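Local coordinates for protein CyaB (Pseudomonas aeruginosa, PDB 3R5G) that probably makes cyclic AMP from ATP as an adenylyl cyclase, this chain being the catalytic domain of a longer membrane protein, at residues I54-F57 / V62-F65; G73-A78 / I164-M169. All blocks are in the same frame, centred on the assembly; numbering follows the deposited sequence.

In the fold
The two contacts follow one another along the chain and differ in the way that core and surface differ in an alpha-beta domain. Contact 1 is buried: two adjacent strands pair as a hairpin, with backbone hydrogen bonds, aliphatic and aromatic side chains, and one carboxylate that has polar partners of its own. Contact 2, with its centre about 20 Å from that of contact 1, joins segments 86 residues apart, the start of helix 74-100 and the end of helix 158-164 with the loop after it. Half buried, it pairs a small aliphatic touch with a salt bridge between exposed residues. Strand 61-66 leads into helix 74-100, and strand 6-18 touches both contacts.

Contact 1 of 2, residues I54-F57 / V62-F65; sequences IDKF and VMVF
Asp-55 and Met-63 lie side by side across this antiparallel hairpin and point the same way. The thioether runs past the carboxylate: SD of Met-63 is 3.7 Å from CG of Asp-55, and its CE ends 3.4 Å from OD2 of the same aspartate. Met-63 gets there as a fully extended chain, CG anti to the backbone N (chi1 -178°). The ring of Phe-65 also turns its edge to this carboxylate, CE2 of Phe-65 being 3.6 Å from OD2 of Asp-55, with the two planes 65° apart. Although Met-63 and Phe-65 lie against it, both carboxylate oxygens have polar partners: OD2 hydrogen-bonds to Thr-133, and NZ of Lys-56 forms a salt bridge to OD1 of Asp-55 at 2.7 Å, arriving from above the carboxylate plane. A beta bulge explains why Asp-55 and Lys-56 can share Met-63 as neighbour. Asp-55 N donates to Met-63 O (2.9 Å), while Met-63 N donates to Lys-56 O (3.1 Å). On the opposite face Phe-57 lies alongside Val-62, its CD2 3.9 Å from CG2 of the valine, and both rest on Leu-40 of helix 29-50. Lys-56 and Phe-57 also pack against the second subunit. The whole is a bulged beta hairpin in the central sheet of the class III nucleotide cyclase catalytic domain, at its dimer interface.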
loop_
_atom_site.group_PDB
_atom_site.type_symbol
_atom_site.label_atom_id
_atom_site.label_comp_id
_atom_site.label_asym_id
_atom_site.label_seq_id
_atom_site.Cartn_x
_atom_site.Cartn_y
_atom_site.Cartn_z
ATOM N N ILE A 54 2.113 15.340 -1.456
ATOM C CA ILE A 54 1.986 14.219 -0.545
ATOM C C ILE A 54 0.700 13.511 -0.822
ATOM O O ILE A 54 -0.414 14.117 -0.732
ATOM C CB ILE A 54 2.135 14.601 0.944
ATOM C CG1 ILE A 54 3.436 15.339 1.111
ATOM C CG2 ILE A 54 2.058 13.356 1.760
ATOM C CD1 ILE A 54 3.522 16.111 2.456
ATOM N N ASP A 55 0.808 12.224 -1.114
ATOM C CA ASP A 55 -0.401 11.517 -1.509
ATOM C C ASP A 55 -1.046 10.931 -0.318
ATOM O O ASP A 55 -2.226 11.206 -0.022
ATOM C CB ASP A 55 -0.142 10.417 -2.518
ATOM C CG ASP A 55 -1.439 9.749 -2.956
ATOM O OD1 ASP A 55 -2.234 9.308 -2.077
ATOM O OD2 ASP A 55 -1.621 9.638 -4.174
ATOM N N LYS A 56 -0.317 10.112 0.390
ATOM C CA LYS A 56 -0.872 9.428 1.547
ATOM C C LYS A 56 0.268 8.774 2.277
ATOM O O LYS A 56 1.462 8.657 1.753
ATOM C CB LYS A 56 -1.894 8.344 1.168
ATOM C CG LYS A 56 -1.231 7.198 0.370
ATOM C CD LYS A 56 -2.169 6.055 0.026
ATOM C CE LYS A 56 -3.475 6.555 -0.577
ATOM N NZ LYS A 56 -3.286 6.782 -2.015
ATOM N N PHE A 57 -0.062 8.437 3.504
ATOM C CA PHE A 57 0.735 7.581 4.298
ATOM C C PHE A 57 -0.037 6.281 4.516
ATOM O O PHE A 57 -1.309 6.251 4.708
ATOM C CB PHE A 57 1.082 8.178 5.666
ATOM C CG PHE A 57 1.603 9.575 5.617
ATOM C CD1 PHE A 57 1.012 10.547 6.402
ATOM C CD2 PHE A 57 2.649 9.947 4.787
ATOM C CE1 PHE A 57 1.503 11.870 6.353
ATOM C CE2 PHE A 57 3.164 11.210 4.751
ATOM C CZ PHE A 57 2.579 12.220 5.571
ATOM N N VAL A 62 5.443 6.205 2.900
ATOM C CA VAL A 62 5.129 7.529 2.410
ATOM C C VAL A 62 5.112 7.542 0.883
ATOM O O VAL A 62 5.989 6.982 0.230
ATOM C CB VAL A 62 6.227 8.479 2.815
ATOM C CG1 VAL A 62 6.186 9.837 2.172
ATOM C CG2 VAL A 62 6.290 8.659 4.351
ATOM N N MET A 63 4.113 8.119 0.223
ATOM C CA MET A 63 3.987 8.220 -1.206
ATOM C C MET A 63 3.908 9.707 -1.551
ATOM O O MET A 63 3.076 10.419 -0.941
ATOM C CB MET A 63 2.688 7.534 -1.563
ATOM C CG MET A 63 2.422 7.511 -2.959
ATOM S SD MET A 63 0.736 6.777 -3.288
ATOM C CE MET A 63 0.665 7.224 -5.002
ATOM N N VAL A 64 4.764 10.185 -2.427
ATOM C CA VAL A 64 4.838 11.594 -2.852
ATOM C C VAL A 64 4.943 11.598 -4.342
ATOM O O VAL A 64 5.596 10.680 -4.913
ATOM C CB VAL A 64 6.038 12.302 -2.224
ATOM C CG1 VAL A 64 6.147 13.793 -2.696
ATOM C CG2 VAL A 64 6.030 12.112 -0.670
ATOM N N PHE A 65 4.294 12.533 -5.040
ATOM C CA PHE A 65 4.547 12.638 -6.445
ATOM C C PHE A 65 4.852 14.042 -6.898
ATOM O O PHE A 65 4.455 15.017 -6.194
ATOM C CB PHE A 65 3.451 11.963 -7.270
ATOM C CG PHE A 65 2.063 12.543 -7.020
ATOM C CD1 PHE A 65 1.592 13.605 -7.784
ATOM C CD2 PHE A 65 1.253 11.940 -6.123
ATOM C CE1 PHE A 65 0.204 14.055 -7.598
ATOM C CE2 PHE A 65 -0.122 12.362 -5.902
ATOM C CZ PHE A 65 -0.604 13.460 -6.635
#

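Contact 2 of 2, residues G73-A78 / I164-M169; sequences GAKKDA and IKDVIM
Ala-78 and Ile-164 make the close-packed half of this contact. The methyl of Ala-78 points at the other segment, and its CB meets the branch methyl CG2 of Ile-164 at 3.8 Å. The same CG2 lies equally near the carbonyl carbon of Ala-78, so a single methyl group rests against both side chain and backbone of the helix. Ile-164 holds it there with CG2 anti to its own carbonyl carbon, while CG1 sits between N and C (chi1 70°). Both residues are buried, and the apolar patch extends beyond them: Ile-164 also touches Val-79, Ile-168 reaches Val-82, and Ala-78 also touches Thr-11 of strand 6-18.

The outer half is quite different. Nearer the start of the helix, Lys-75 stretches an extended chain outward, its CG anti to the backbone N (chi1 171°), and meets Asp-166 coming from the opposite direction. NZ of Lys-75 and OD2 of Asp-166 form a salt bridge modelled at 2.5 Å, a length so short that its exact value is doubtful. OD1 of Asp-166 stands farther from NZ of Lys-75, at 3.5 Å; as modelled, the ammonium lies nearer to OD2. Both residues are exposed, and solvent would be expected to weaken the attraction between their charges.

The loop keeps its own shape by turning about Ile-164 O, which accepts from both Val-167 N and Ile-168 N. The arrangement is a packing, on the periphery of the cyclase domain, of the N-terminal part of helix 74-100 on the end of helix 158-164 and the loop that leads from it to strand 170-176.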
loop_
_atom_site.group_PDB
_atom_site.type_symbol
_atom_site.label_atom_id
_atom_site.label_comp_id
_atom_site.label_asym_id
_atom_site.label_seq_id
_atom_site.Cartn_x
_atom_site.Cartn_y
_atom_site.Cartn_z
ATOM N N GLY A 73 8.442 20.969 -15.183
ATOM C CA GLY A 73 8.949 20.210 -16.340
ATOM C C GLY A 73 9.589 18.935 -15.832
ATOM O O GLY A 73 9.855 18.833 -14.633
ATOM N N ALA A 74 9.700 17.974 -16.717
ATOM C CA ALA A 74 9.950 16.572 -16.310
ATOM C C ALA A 74 11.301 16.517 -15.609
ATOM O O ALA A 74 11.419 15.831 -14.576
ATOM C CB ALA A 74 10.004 15.692 -17.528
ATOM N N LYS A 75 12.306 17.230 -16.104
ATOM C CA LYS A 75 13.659 17.114 -15.500
ATOM C C LYS A 75 13.685 17.702 -14.105
ATOM O O LYS A 75 14.159 17.053 -13.162
ATOM C CB LYS A 75 14.639 17.840 -16.386
ATOM C CG LYS A 75 15.947 18.001 -15.844
ATOM C CD LYS A 75 17.040 18.236 -16.941
ATOM C CE LYS A 75 18.379 18.254 -16.245
ATOM N NZ LYS A 75 19.451 19.025 -16.969
ATOM N N LYS A 76 13.217 18.927 -13.911
ATOM C CA LYS A 76 13.206 19.487 -12.560
ATOM C C LYS A 76 12.282 18.765 -11.605
ATOM O O LYS A 76 12.605 18.656 -10.434
ATOM C CB LYS A 76 12.844 21.020 -12.535
ATOM C CG LYS A 76 13.974 21.843 -13.073
ATOM C CD LYS A 76 13.522 23.382 -12.948
ATOM C CE LYS A 76 14.373 24.304 -13.766
ATOM N NZ LYS A 76 15.852 24.123 -13.592
ATOM N N ASP A 77 11.213 18.172 -12.101
ATOM C CA ASP A 77 10.331 17.408 -11.216
ATOM C C ASP A 77 11.102 16.164 -10.689
ATOM O O ASP A 77 10.996 15.824 -9.524
ATOM C CB ASP A 77 9.004 16.954 -11.905
ATOM C CG ASP A 77 8.051 18.088 -12.255
ATOM O OD1 ASP A 77 8.151 19.186 -11.701
ATOM O OD2 ASP A 77 7.182 17.848 -13.080
ATOM N N ALA A 78 11.806 15.530 -11.591
ATOM C CA ALA A 78 12.608 14.334 -11.197
ATOM C C ALA A 78 13.764 14.723 -10.302
ATOM O O ALA A 78 13.998 14.013 -9.287
ATOM C CB ALA A 78 13.131 13.637 -12.455
ATOM N N ILE A 164 17.975 12.923 -14.477
ATOM C CA ILE A 164 18.697 13.539 -13.377
ATOM C C ILE A 164 20.243 13.389 -13.564
ATOM O O ILE A 164 20.957 13.998 -12.795
ATOM C CB ILE A 164 18.339 13.044 -11.997
ATOM C CG1 ILE A 164 18.852 11.588 -11.795
ATOM C CG2 ILE A 164 16.810 13.082 -11.763
ATOM C CD1 ILE A 164 18.528 11.000 -10.487
ATOM N N LYS A 165 20.652 12.582 -14.568
ATOM C CA LYS A 165 22.089 12.137 -14.558
ATOM C C LYS A 165 23.127 13.226 -14.614
ATOM O O LYS A 165 24.219 12.972 -14.135
ATOM C CB LYS A 165 22.361 11.089 -15.641
ATOM C CG LYS A 165 22.141 11.707 -17.064
ATOM C CD LYS A 165 22.207 10.677 -18.182
ATOM C CE LYS A 165 21.778 11.396 -19.458
ATOM N NZ LYS A 165 21.730 10.521 -20.624
ATOM N N ASP A 166 22.849 14.392 -15.183
ATOM C CA ASP A 166 23.861 15.445 -15.227
ATOM C C ASP A 166 24.026 16.164 -13.922
ATOM O O ASP A 166 25.013 16.834 -13.753
ATOM C CB ASP A 166 23.453 16.442 -16.313
ATOM C CG ASP A 166 21.934 16.801 -16.277
ATOM O OD1 ASP A 166 20.951 15.956 -16.012
ATOM O OD2 ASP A 166 21.683 17.987 -16.667
ATOM N N VAL A 167 23.071 16.034 -12.992
ATOM C CA VAL A 167 23.132 16.765 -11.746
ATOM C C VAL A 167 23.109 15.903 -10.458
ATOM O O VAL A 167 23.431 16.408 -9.414
ATOM C CB VAL A 167 22.139 17.898 -11.712
ATOM C CG1 VAL A 167 22.142 18.662 -13.068
ATOM C CG2 VAL A 167 20.802 17.383 -11.517
ATOM N N ILE A 168 22.712 14.641 -10.553
ATOM C CA ILE A 168 22.715 13.787 -9.400
ATOM C C ILE A 168 23.540 12.549 -9.736
ATOM O O ILE A 168 23.400 11.908 -10.754
ATOM C CB ILE A 168 21.257 13.354 -9.001
ATOM C CG1 ILE A 168 20.553 14.620 -8.458
ATOM C CG2 ILE A 168 21.288 12.157 -8.009
ATOM C CD1 ILE A 168 19.058 14.398 -8.059
ATOM N N MET A 169 24.394 12.190 -8.789
ATOM C CA MET A 169 25.330 11.073 -8.994
ATOM C C MET A 169 24.642 9.727 -8.711
ATOM O O MET A 169 23.958 9.551 -7.686
ATOM C CB MET A 169 26.467 11.172 -7.983
ATOM C CG MET A 169 27.601 10.296 -8.255
ATOM S SD MET A 169 28.641 10.836 -9.637
ATOM C CE MET A 169 29.332 12.361 -8.971
#